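Local coordinates for pheromome Binding Protein (Epiphyas postvittana, PDB 6VQ5) that probably binds and carries pheromones or other odorants, at residues A[31-36]-A[46-51]; A[91-96]-A[120-125]; A[102-107]-A[111-116]. All blocks are in the same frame, centred on the assembly; numbering follows the deposited sequence.

How the contacts relate
Contacts 1 and 2 lie on opposite sides of the centre of the chain, their centres about 19 Å apart, and do not touch. Contact 3 lies about 13 Å from contact 1 and about 15 Å from contact 2, centre to centre, and touches both. Arg-46 of contact 1 forms a salt bridge with Asp-106 of contact 3, and Tyr-36 OH probably donates to Ala-115 O. On the other flank, Leu-94 CD1 of contact 2 packs on Ile-114 CG2 of contact 3 at 3.7 Å. Helix 107-121 serves contacts 2 and 3. The pocket holding 2-(2-methoxyethoxy)ethanol in the crystal is lined by Phe-12, Ile-13, His-80 and Ala-128, none of which belongs to these segments.

Contact 1: residues A[31-36]-A[46-51]; sequences NDLYNY and RDVGCA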
loop_
_atom_site.group_PDB
_atom_site.type_symbol
_atom_site.label_atom_id
_atom_site.label_comp_id
_atom_site.label_asym_id
_atom_site.label_seq_id
_atom_site.Cartn_x
_atom_site.Cartn_y
_atom_site.Cartn_z
ATOM N N ASN A 31 8.729 11.401 -3.696
ATOM C CA ASN A 31 7.839 12.568 -3.525
ATOM C C ASN A 31 6.406 12.036 -3.478
ATOM O O ASN A 31 5.703 12.396 -2.505
ATOM C CB ASN A 31 8.127 13.630 -4.581
ATOM C CG ASN A 31 9.584 14.027 -4.580
ATOM O OD1 ASN A 31 10.026 14.786 -3.729
ATOM N ND2 ASN A 31 10.370 13.466 -5.475
ATOM N N ASP A 32 6.027 11.139 -4.398
ATOM C CA ASP A 32 4.648 10.591 -4.474
ATOM C C ASP A 32 4.313 9.789 -3.214
ATOM O O ASP A 32 3.211 9.955 -2.687
ATOM C CB ASP A 32 4.424 9.741 -5.717
ATOM C CG ASP A 32 4.480 10.548 -6.996
ATOM O OD1 ASP A 32 4.443 11.763 -6.906
ATOM O OD2 ASP A 32 4.608 9.953 -8.066
ATOM N N LEU A 33 5.201 8.935 -2.730
ATOM C CA LEU A 33 4.857 8.068 -1.577
ATOM C C LEU A 33 4.764 8.916 -0.307
ATOM O O LEU A 33 3.883 8.632 0.528
ATOM C CB LEU A 33 5.853 6.912 -1.480
ATOM C CG LEU A 33 5.704 5.887 -2.606
ATOM C CD1 LEU A 33 6.827 4.859 -2.550
ATOM C CD2 LEU A 33 4.352 5.183 -2.559
ATOM N N TYR A 34 5.577 9.962 -0.207
ATOM C CA TYR A 34 5.507 10.948 0.903
ATOM C C TYR A 34 4.150 11.668 0.860
ATOM O O TYR A 34 3.467 11.792 1.890
ATOM C CB TYR A 34 6.663 11.943 0.800
ATOM C CG TYR A 34 6.643 13.003 1.868
ATOM C CD1 TYR A 34 7.066 12.722 3.155
ATOM C CD2 TYR A 34 6.168 14.275 1.599
ATOM C CE1 TYR A 34 7.063 13.692 4.144
ATOM C CE2 TYR A 34 6.164 15.260 2.575
ATOM C CZ TYR A 34 6.612 14.968 3.851
ATOM O OH TYR A 34 6.606 15.910 4.837
ATOM N N ASN A 35 3.746 12.108 -0.330
ATOM C CA ASN A 35 2.468 12.829 -0.559
ATOM C C ASN A 35 1.293 11.909 -0.219
ATOM O O ASN A 35 0.445 12.292 0.593
ATOM C CB ASN A 35 2.429 13.394 -1.977
ATOM C CG ASN A 35 3.303 14.623 -2.098
ATOM O OD1 ASN A 35 3.673 15.232 -1.097
ATOM N ND2 ASN A 35 3.646 14.988 -3.311
ATOM N N TYR A 36 1.267 10.729 -0.807
ATOM C CA TYR A 36 0.368 9.621 -0.405
ATOM C C TYR A 36 0.253 9.565 1.122
ATOM O O TYR A 36 -0.861 9.482 1.654
ATOM C CB TYR A 36 0.921 8.285 -0.896
ATOM C CG TYR A 36 0.256 7.096 -0.256
ATOM C CD1 TYR A 36 -1.080 6.826 -0.490
ATOM C CD2 TYR A 36 0.952 6.243 0.584
ATOM C CE1 TYR A 36 -1.696 5.721 0.071
ATOM C CE2 TYR A 36 0.345 5.132 1.152
ATOM C CZ TYR A 36 -0.986 4.875 0.904
ATOM O OH TYR A 36 -1.609 3.799 1.467
ATOM N N ARG A 46 -0.845 6.398 -12.329
ATOM C CA ARG A 46 -0.896 4.923 -12.454
ATOM C C ARG A 46 0.428 4.309 -11.968
ATOM O O ARG A 46 0.388 3.299 -11.241
ATOM C CB ARG A 46 -1.195 4.576 -13.911
ATOM C CG ARG A 46 -1.466 3.102 -14.132
ATOM C CD ARG A 46 -1.765 2.796 -15.578
ATOM N NE ARG A 46 -1.908 1.362 -15.755
ATOM C CZ ARG A 46 -0.909 0.503 -15.893
ATOM N NH1 ARG A 46 0.344 0.912 -15.876
ATOM N NH2 ARG A 46 -1.171 -0.781 -16.046
ATOM N N ASP A 47 1.561 4.895 -12.348
ATOM C CA ASP A 47 2.904 4.343 -12.031
ATOM C C ASP A 47 3.057 4.180 -10.518
ATOM O O ASP A 47 3.738 3.236 -10.113
ATOM C CB ASP A 47 4.033 5.209 -12.601
ATOM C CG ASP A 47 4.138 5.174 -14.118
ATOM O OD1 ASP A 47 3.679 4.166 -14.722
ATOM O OD2 ASP A 47 4.673 6.156 -14.679
ATOM N N VAL A 48 2.466 5.063 -9.706
ATOM C CA VAL A 48 2.530 4.936 -8.221
ATOM C C VAL A 48 1.813 3.639 -7.851
ATOM O O VAL A 48 2.284 2.928 -6.930
ATOM C CB VAL A 48 1.937 6.153 -7.484
ATOM C CG1 VAL A 48 1.952 5.973 -5.966
ATOM C CG2 VAL A 48 2.656 7.433 -7.866
ATOM N N GLY A 49 0.720 3.339 -8.545
ATOM C CA GLY A 49 0.021 2.044 -8.425
ATOM C C GLY A 49 0.938 0.885 -8.764
ATOM O O GLY A 49 0.992 -0.058 -7.977
ATOM N N CYS A 50 1.646 0.945 -9.892
ATOM C CA CYS A 50 2.571 -0.127 -10.351
ATOM C C CYS A 50 3.688 -0.314 -9.296
ATOM O O CYS A 50 4.018 -1.469 -8.965
ATOM C CB CYS A 50 3.084 0.158 -11.765
ATOM S SG CYS A 50 1.797 0.285 -13.057
ATOM N N ALA A 51 4.212 0.764 -8.720
ATOM C CA ALA A 51 5.227 0.709 -7.643
ATOM C C ALA A 51 4.692 -0.100 -6.452
ATOM O O ALA A 51 5.456 -0.902 -5.865
ATOM C CB ALA A 51 5.626 2.104 -7.232
#
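Asp-32 O accepts the backbone N-H of Tyr-36 at 2.8 Å, the shortest of the backbone hydrogen bonds within the two segments. The CB of Asp-32 points toward helix 46-58, where its side chain meets Val-48. The carboxylate meets a hydrocarbon there: Asp-32 OD2 lies 3.2 Å from Val-48 CG2, and Asp-32 CB lies 3.6 Å from the same methyl, so that one branch of the valine is met by both the root and the end of the aspartate. The two side chains run obliquely past each other. Val-48 holds CG1 anti to its backbone N (chi1 177°), which places its methyls against different neighbours, CG2 against Asp-32 and CG1 against Leu-33. Leu-33 reaches the valine with the end of its chain, CD2 lying 4.2 Å from Val-48 CG1, an apolar approach.

In the all-helical fold of the PBP/GOBP family this contact joins helix 28-37 to helix 46-58, and the backbones come closest at Asp-32 and Val-48, whose CA atoms are 7.1 Å apart. The buried Val-48 also packs on Ile-29, about one turn before Asp-32 and Leu-33 in helix 28-37, while Asp-32 rests on Leu-44 of the connecting loop. Two residues on from the valine, Cys-50 turns to another part of the fold and forms a disulfide with Cys-108 of helix 107-121. Within helix 46-58 the backbone bond from Ala-51 N to Asp-47 O, 2.9 Å long, spans the turn that carries Val-48.

Contact 2: residues A[91-96]-A[120-125]; sequences VAILHE and TNIHEL. Unlike the reference sequence in segment 120-125: Glu-124 (reference Lys).
Ile-93 sets both of its branches against the end of helix 107-121 and the turn that follows it, and between them they make all the close contacts across this interface. Helix 107-121 stops here and passes into a type I beta turn, Ile-122 to Leu-125, so the isoleucine of helix 84-100 packs where a helix gives way to the C-terminal segment of an odorant-binding-protein fold. Its CG2 methyl is 3.7 Å from Ile-122 CG2, the two side chains crossing at about a right angle, and the same Ile-93 CG2 lies 3.9 Å from Asn-121 CB. The other branch reaches past the backbone: Ile-93 CD1 is 3.6 Å from Asn-121 O, then meets Leu-125 CD2 tip to tip at 4.0 Å. With an alanine in place of Ile-93 both branches are gone, and the methyls of Ile-122 and Leu-125 would probably lose their partner across the interface, a gap opening beside the turn.

One shell further out, Ile-93 also touches Phe-118, a turn earlier in the opposing helix, and Leu-90 of helix 84-100 backs both Ile-122 and Leu-125. The disulfide between Cys-97 and Cys-117 ties the same two helices together covalently. What brings Leu-125 round to the isoleucine is the turn itself, in which Leu-125 N donates to Ile-122 O at 3.3 Å. In Ile-122, CG1 lies between the backbone N and the carbonyl carbon (chi1 65°); CG2 is thereby placed anti to the carbonyl carbon, beside the backbone N, where it faces Ile-93 CG2.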
loop_
_atom_site.group_PDB
_atom_site.type_symbol
_atom_site.label_atom_id
_atom_site.label_comp_id
_atom_site.label_asym_id
_atom_site.label_seq_id
_atom_site.Cartn_x
_atom_site.Cartn_y
_atom_site.Cartn_z
ATOM N N VAL A 91 -5.650 -4.716 8.904
ATOM C CA VAL A 91 -5.903 -5.740 7.846
ATOM C C VAL A 91 -7.414 -5.789 7.582
ATOM O O VAL A 91 -7.799 -5.961 6.405
ATOM C CB VAL A 91 -5.311 -7.116 8.230
ATOM C CG1 VAL A 91 -5.767 -8.232 7.299
ATOM C CG2 VAL A 91 -3.790 -7.075 8.305
ATOM N N ALA A 92 -8.242 -5.610 8.616
ATOM C CA ALA A 92 -9.713 -5.518 8.464
ATOM C C ALA A 92 -10.040 -4.367 7.504
ATOM O O ALA A 92 -10.779 -4.604 6.531
ATOM C CB ALA A 92 -10.383 -5.341 9.801
ATOM N N ILE A 93 -9.476 -3.181 7.751
ATOM C CA ILE A 93 -9.670 -1.971 6.899
ATOM C C ILE A 93 -9.136 -2.257 5.487
ATOM O O ILE A 93 -9.815 -1.864 4.517
ATOM C CB ILE A 93 -9.043 -0.715 7.547
ATOM C CG1 ILE A 93 -10.001 -0.077 8.559
ATOM C CG2 ILE A 93 -8.603 0.299 6.498
ATOM C CD1 ILE A 93 -9.315 0.503 9.770
ATOM N N LEU A 94 -7.981 -2.909 5.361
ATOM C CA LEU A 94 -7.358 -3.201 4.040
ATOM C C LEU A 94 -8.271 -4.146 3.253
ATOM O O LEU A 94 -8.435 -3.919 2.039
ATOM C CB LEU A 94 -5.963 -3.806 4.244
ATOM C CG LEU A 94 -5.208 -4.191 2.970
ATOM C CD1 LEU A 94 -4.950 -2.969 2.101
ATOM C CD2 LEU A 94 -3.912 -4.902 3.305
ATOM N N HIS A 95 -8.849 -5.156 3.914
ATOM C CA HIS A 95 -9.747 -6.148 3.274
ATOM C C HIS A 95 -10.983 -5.433 2.735
ATOM O O HIS A 95 -11.400 -5.759 1.616
ATOM C CB HIS A 95 -10.116 -7.289 4.239
ATOM C CG HIS A 95 -10.918 -8.374 3.594
ATOM N ND1 HIS A 95 -10.556 -8.942 2.379
ATOM C CD2 HIS A 95 -12.078 -8.965 3.957
ATOM C CE1 HIS A 95 -11.456 -9.841 2.033
ATOM N NE2 HIS A 95 -12.401 -9.875 2.987
ATOM N N GLU A 96 -11.555 -4.500 3.498
ATOM C CA GLU A 96 -12.828 -3.838 3.113
ATOM C C GLU A 96 -12.581 -2.957 1.888
ATOM O O GLU A 96 -13.410 -2.981 0.968
ATOM C CB GLU A 96 -13.451 -3.106 4.301
ATOM C CG GLU A 96 -14.477 -3.964 5.037
ATOM C CD GLU A 96 -15.584 -4.567 4.171
ATOM O OE1 GLU A 96 -15.802 -4.047 3.047
ATOM O OE2 GLU A 96 -16.226 -5.555 4.606
ATOM N N THR A 120 -6.557 6.483 4.051
ATOM C CA THR A 120 -7.604 7.431 4.499
ATOM C C THR A 120 -8.408 6.816 5.660
ATOM O O THR A 120 -8.717 7.578 6.591
ATOM C CB THR A 120 -8.442 7.940 3.314
ATOM O OG1 THR A 120 -7.637 8.841 2.551
ATOM C CG2 THR A 120 -9.701 8.665 3.729
ATOM N N ASN A 121 -8.705 5.510 5.650
ATOM C CA ASN A 121 -9.610 4.872 6.650
ATOM C C ASN A 121 -8.854 4.386 7.901
ATOM O O ASN A 121 -9.527 3.928 8.849
ATOM C CB ASN A 121 -10.419 3.728 6.039
ATOM C CG ASN A 121 -11.577 4.200 5.176
ATOM O OD1 ASN A 121 -11.905 5.385 5.110
ATOM N ND2 ASN A 121 -12.235 3.264 4.515
ATOM N N ILE A 122 -7.523 4.472 7.944
ATOM C CA ILE A 122 -6.738 4.053 9.143
ATOM C C ILE A 122 -6.499 5.271 10.038
ATOM O O ILE A 122 -5.648 5.173 10.942
ATOM C CB ILE A 122 -5.422 3.331 8.772
ATOM C CG1 ILE A 122 -4.432 4.232 8.034
ATOM C CG2 ILE A 122 -5.712 2.056 8.006
ATOM C CD1 ILE A 122 -2.992 3.771 8.152
ATOM N N HIS A 123 -7.244 6.359 9.816
ATOM C CA HIS A 123 -7.138 7.646 10.559
ATOM C C HIS A 123 -7.112 7.418 12.078
ATOM O O HIS A 123 -6.184 7.917 12.729
ATOM C CB HIS A 123 -8.305 8.568 10.175
ATOM C CG HIS A 123 -8.304 9.862 10.919
ATOM N ND1 HIS A 123 -7.482 10.920 10.558
ATOM C CD2 HIS A 123 -8.985 10.259 12.014
ATOM C CE1 HIS A 123 -7.667 11.915 11.397
ATOM N NE2 HIS A 123 -8.580 11.533 12.299
ATOM N N GLU A 124 -8.092 6.692 12.620
ATOM C CA GLU A 124 -8.371 6.630 14.081
ATOM C C GLU A 124 -7.492 5.564 14.753
ATOM O O GLU A 124 -7.890 5.077 15.834
ATOM C CB GLU A 124 -9.852 6.321 14.350
ATOM C CG GLU A 124 -10.831 6.981 13.385
ATOM C CD GLU A 124 -11.388 6.056 12.309
ATOM O OE1 GLU A 124 -10.592 5.389 11.589
ATOM O OE2 GLU A 124 -12.616 5.988 12.201
ATOM N N LEU A 125 -6.354 5.219 14.143
ATOM C CA LEU A 125 -5.417 4.153 14.593
ATOM C C LEU A 125 -4.019 4.764 14.749
ATOM O O LEU A 125 -3.587 5.513 13.851
ATOM C CB LEU A 125 -5.413 3.023 13.558
ATOM C CG LEU A 125 -6.352 1.844 13.809
ATOM C CD1 LEU A 125 -7.742 2.292 14.229
ATOM C CD2 LEU A 125 -6.431 0.971 12.569
#

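Contact 3: residues A[102-107]-A[111-116]; sequences DAIEDQ and ALEIAK
Ile-104 and Glu-113 make the packed part of this contact. From the loop, Ile-104 reaches the helix with its terminal methyl, CD1 lying 3.8 Å from Glu-113 CG and 3.9 Å from Glu-113 CB, and the two side chains cross at about a right angle. Glu-113 offers only its aliphatic part: its chain bends at chi2 (-46°), turning the carboxylate off the isoleucine and along its own helix, where OE2 forms a 3.2 Å salt bridge with Lys-116 NZ. Ile-104 also touches Met-109 and Lys-110.

The other end is the looser, solvent side. Gln-107 is exposed there, its CB pointing away from segment 111-116, and the link is made by the backbone: Gln-107 O receives the N-H of Ala-111 at 3.2 Å, an i to i+4 bond in the first turn of helix 107-121 and the one hydrogen bond between the two segments. Ala-111 CB sits beside the same oxygen.

Next to Gln-107 in the chain, Asp-106 is the N-cap of the helix, its OD1 accepting from Met-109 N and, weakly, from Cys-108 N. A carboxylate at this end would be expected to suit the positive end of the helix dipole, and with OD2 paired to Arg-46 the charge of Asp-106 is probably well compensated.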
loop_
_atom_site.group_PDB
_atom_site.type_symbol
_atom_site.label_atom_id
_atom_site.label_comp_id
_atom_site.label_asym_id
_atom_site.label_seq_id
_atom_site.Cartn_x
_atom_site.Cartn_y
_atom_site.Cartn_z
ATOM N N ASP A 102 -12.616 -4.191 -5.726
ATOM C CA ASP A 102 -12.199 -5.532 -6.223
ATOM C C ASP A 102 -12.315 -5.589 -7.752
ATOM O O ASP A 102 -11.481 -6.265 -8.362
ATOM C CB ASP A 102 -12.991 -6.659 -5.555
ATOM C CG ASP A 102 -12.222 -7.970 -5.501
ATOM O OD1 ASP A 102 -12.282 -8.703 -6.513
ATOM O OD2 ASP A 102 -11.535 -8.224 -4.466
ATOM N N ALA A 103 -13.279 -4.877 -8.336
ATOM C CA ALA A 103 -13.669 -4.975 -9.762
ATOM C C ALA A 103 -12.798 -4.090 -10.664
ATOM O O ALA A 103 -13.038 -4.094 -11.872
ATOM C CB ALA A 103 -15.132 -4.624 -9.904
ATOM N N ILE A 104 -11.821 -3.352 -10.138
ATOM C CA ILE A 104 -10.958 -2.493 -11.008
ATOM C C ILE A 104 -10.104 -3.404 -11.899
ATOM O O ILE A 104 -9.330 -4.219 -11.353
ATOM C CB ILE A 104 -10.107 -1.486 -10.208
ATOM C CG1 ILE A 104 -10.991 -0.578 -9.349
ATOM C CG2 ILE A 104 -9.219 -0.682 -11.142
ATOM C CD1 ILE A 104 -10.302 0.685 -8.864
ATOM N N GLU A 105 -10.278 -3.267 -13.218
ATOM C CA GLU A 105 -9.543 -4.013 -14.276
ATOM C C GLU A 105 -8.033 -3.887 -14.035
ATOM O O GLU A 105 -7.397 -4.878 -13.634
ATOM C CB GLU A 105 -9.948 -3.491 -15.665
ATOM C CG GLU A 105 -9.758 -1.978 -15.892
ATOM C CD GLU A 105 -10.373 -1.374 -17.154
ATOM O OE1 GLU A 105 -11.181 -2.066 -17.860
ATOM O OE2 GLU A 105 -10.030 -0.196 -17.441
ATOM N N ASP A 106 -7.508 -2.679 -14.219
ATOM C CA ASP A 106 -6.064 -2.351 -14.216
ATOM C C ASP A 106 -5.535 -2.583 -12.800
ATOM O O ASP A 106 -5.961 -1.859 -11.894
ATOM C CB ASP A 106 -5.893 -0.912 -14.703
ATOM C CG ASP A 106 -4.491 -0.377 -14.577
ATOM O OD1 ASP A 106 -3.708 -0.950 -13.794
ATOM O OD2 ASP A 106 -4.207 0.614 -15.258
ATOM N N GLN A 107 -4.639 -3.551 -12.610
ATOM C CA GLN A 107 -4.170 -3.974 -11.259
ATOM C C GLN A 107 -3.276 -2.893 -10.651
ATOM O O GLN A 107 -3.141 -2.889 -9.414
ATOM C CB GLN A 107 -3.434 -5.316 -11.311
ATOM C CG GLN A 107 -4.337 -6.515 -11.578
ATOM C CD GLN A 107 -3.500 -7.767 -11.720
ATOM O OE1 GLN A 107 -2.375 -7.840 -11.214
ATOM N NE2 GLN A 107 -4.031 -8.770 -12.415
ATOM N N ALA A 111 -4.447 -1.056 -7.148
ATOM C CA ALA A 111 -3.520 -0.954 -5.995
ATOM C C ALA A 111 -3.475 0.492 -5.491
ATOM O O ALA A 111 -3.450 0.710 -4.256
ATOM C CB ALA A 111 -2.153 -1.459 -6.382
ATOM N N LEU A 112 -3.447 1.461 -6.402
ATOM C CA LEU A 112 -3.428 2.891 -6.004
ATOM C C LEU A 112 -4.703 3.190 -5.204
ATOM O O LEU A 112 -4.592 3.760 -4.105
ATOM C CB LEU A 112 -3.315 3.781 -7.243
ATOM C CG LEU A 112 -3.218 5.273 -6.959
ATOM C CD1 LEU A 112 -2.077 5.545 -6.004
ATOM C CD2 LEU A 112 -3.055 6.061 -8.239
ATOM N N GLU A 113 -5.861 2.772 -5.721
ATOM C CA GLU A 113 -7.178 3.012 -5.088
ATOM C C GLU A 113 -7.240 2.302 -3.728
ATOM O O GLU A 113 -7.616 2.950 -2.732
ATOM C CB GLU A 113 -8.298 2.590 -6.048
ATOM C CG GLU A 113 -8.464 3.533 -7.234
ATOM C CD GLU A 113 -8.452 5.010 -6.851
ATOM O OE1 GLU A 113 -9.315 5.398 -5.991
ATOM O OE2 GLU A 113 -7.583 5.774 -7.386
ATOM N N ILE A 114 -6.874 1.028 -3.653
ATOM C CA ILE A 114 -6.871 0.303 -2.345
ATOM C C ILE A 114 -5.946 1.054 -1.382
ATOM O O ILE A 114 -6.347 1.233 -0.224
ATOM C CB ILE A 114 -6.494 -1.187 -2.504
ATOM C CG1 ILE A 114 -7.572 -1.951 -3.279
ATOM C CG2 ILE A 114 -6.219 -1.835 -1.153
ATOM C CD1 ILE A 114 -7.107 -3.269 -3.849
ATOM N N ALA A 115 -4.772 1.485 -1.843
ATOM C CA ALA A 115 -3.751 2.149 -0.996
ATOM C C ALA A 115 -4.316 3.457 -0.426
ATOM O O ALA A 115 -4.062 3.737 0.772
ATOM C CB ALA A 115 -2.484 2.390 -1.780
ATOM N N LYS A 116 -5.070 4.208 -1.234
ATOM C CA LYS A 116 -5.695 5.499 -0.832
ATOM C C LYS A 116 -6.853 5.245 0.145
ATOM O O LYS A 116 -6.942 5.939 1.168
ATOM C CB LYS A 116 -6.207 6.240 -2.063
ATOM C CG LYS A 116 -5.118 6.819 -2.947
ATOM C CD LYS A 116 -5.643 7.899 -3.857
ATOM C CE LYS A 116 -6.381 7.365 -5.064
ATOM N NZ LYS A 116 -6.989 8.479 -5.812
#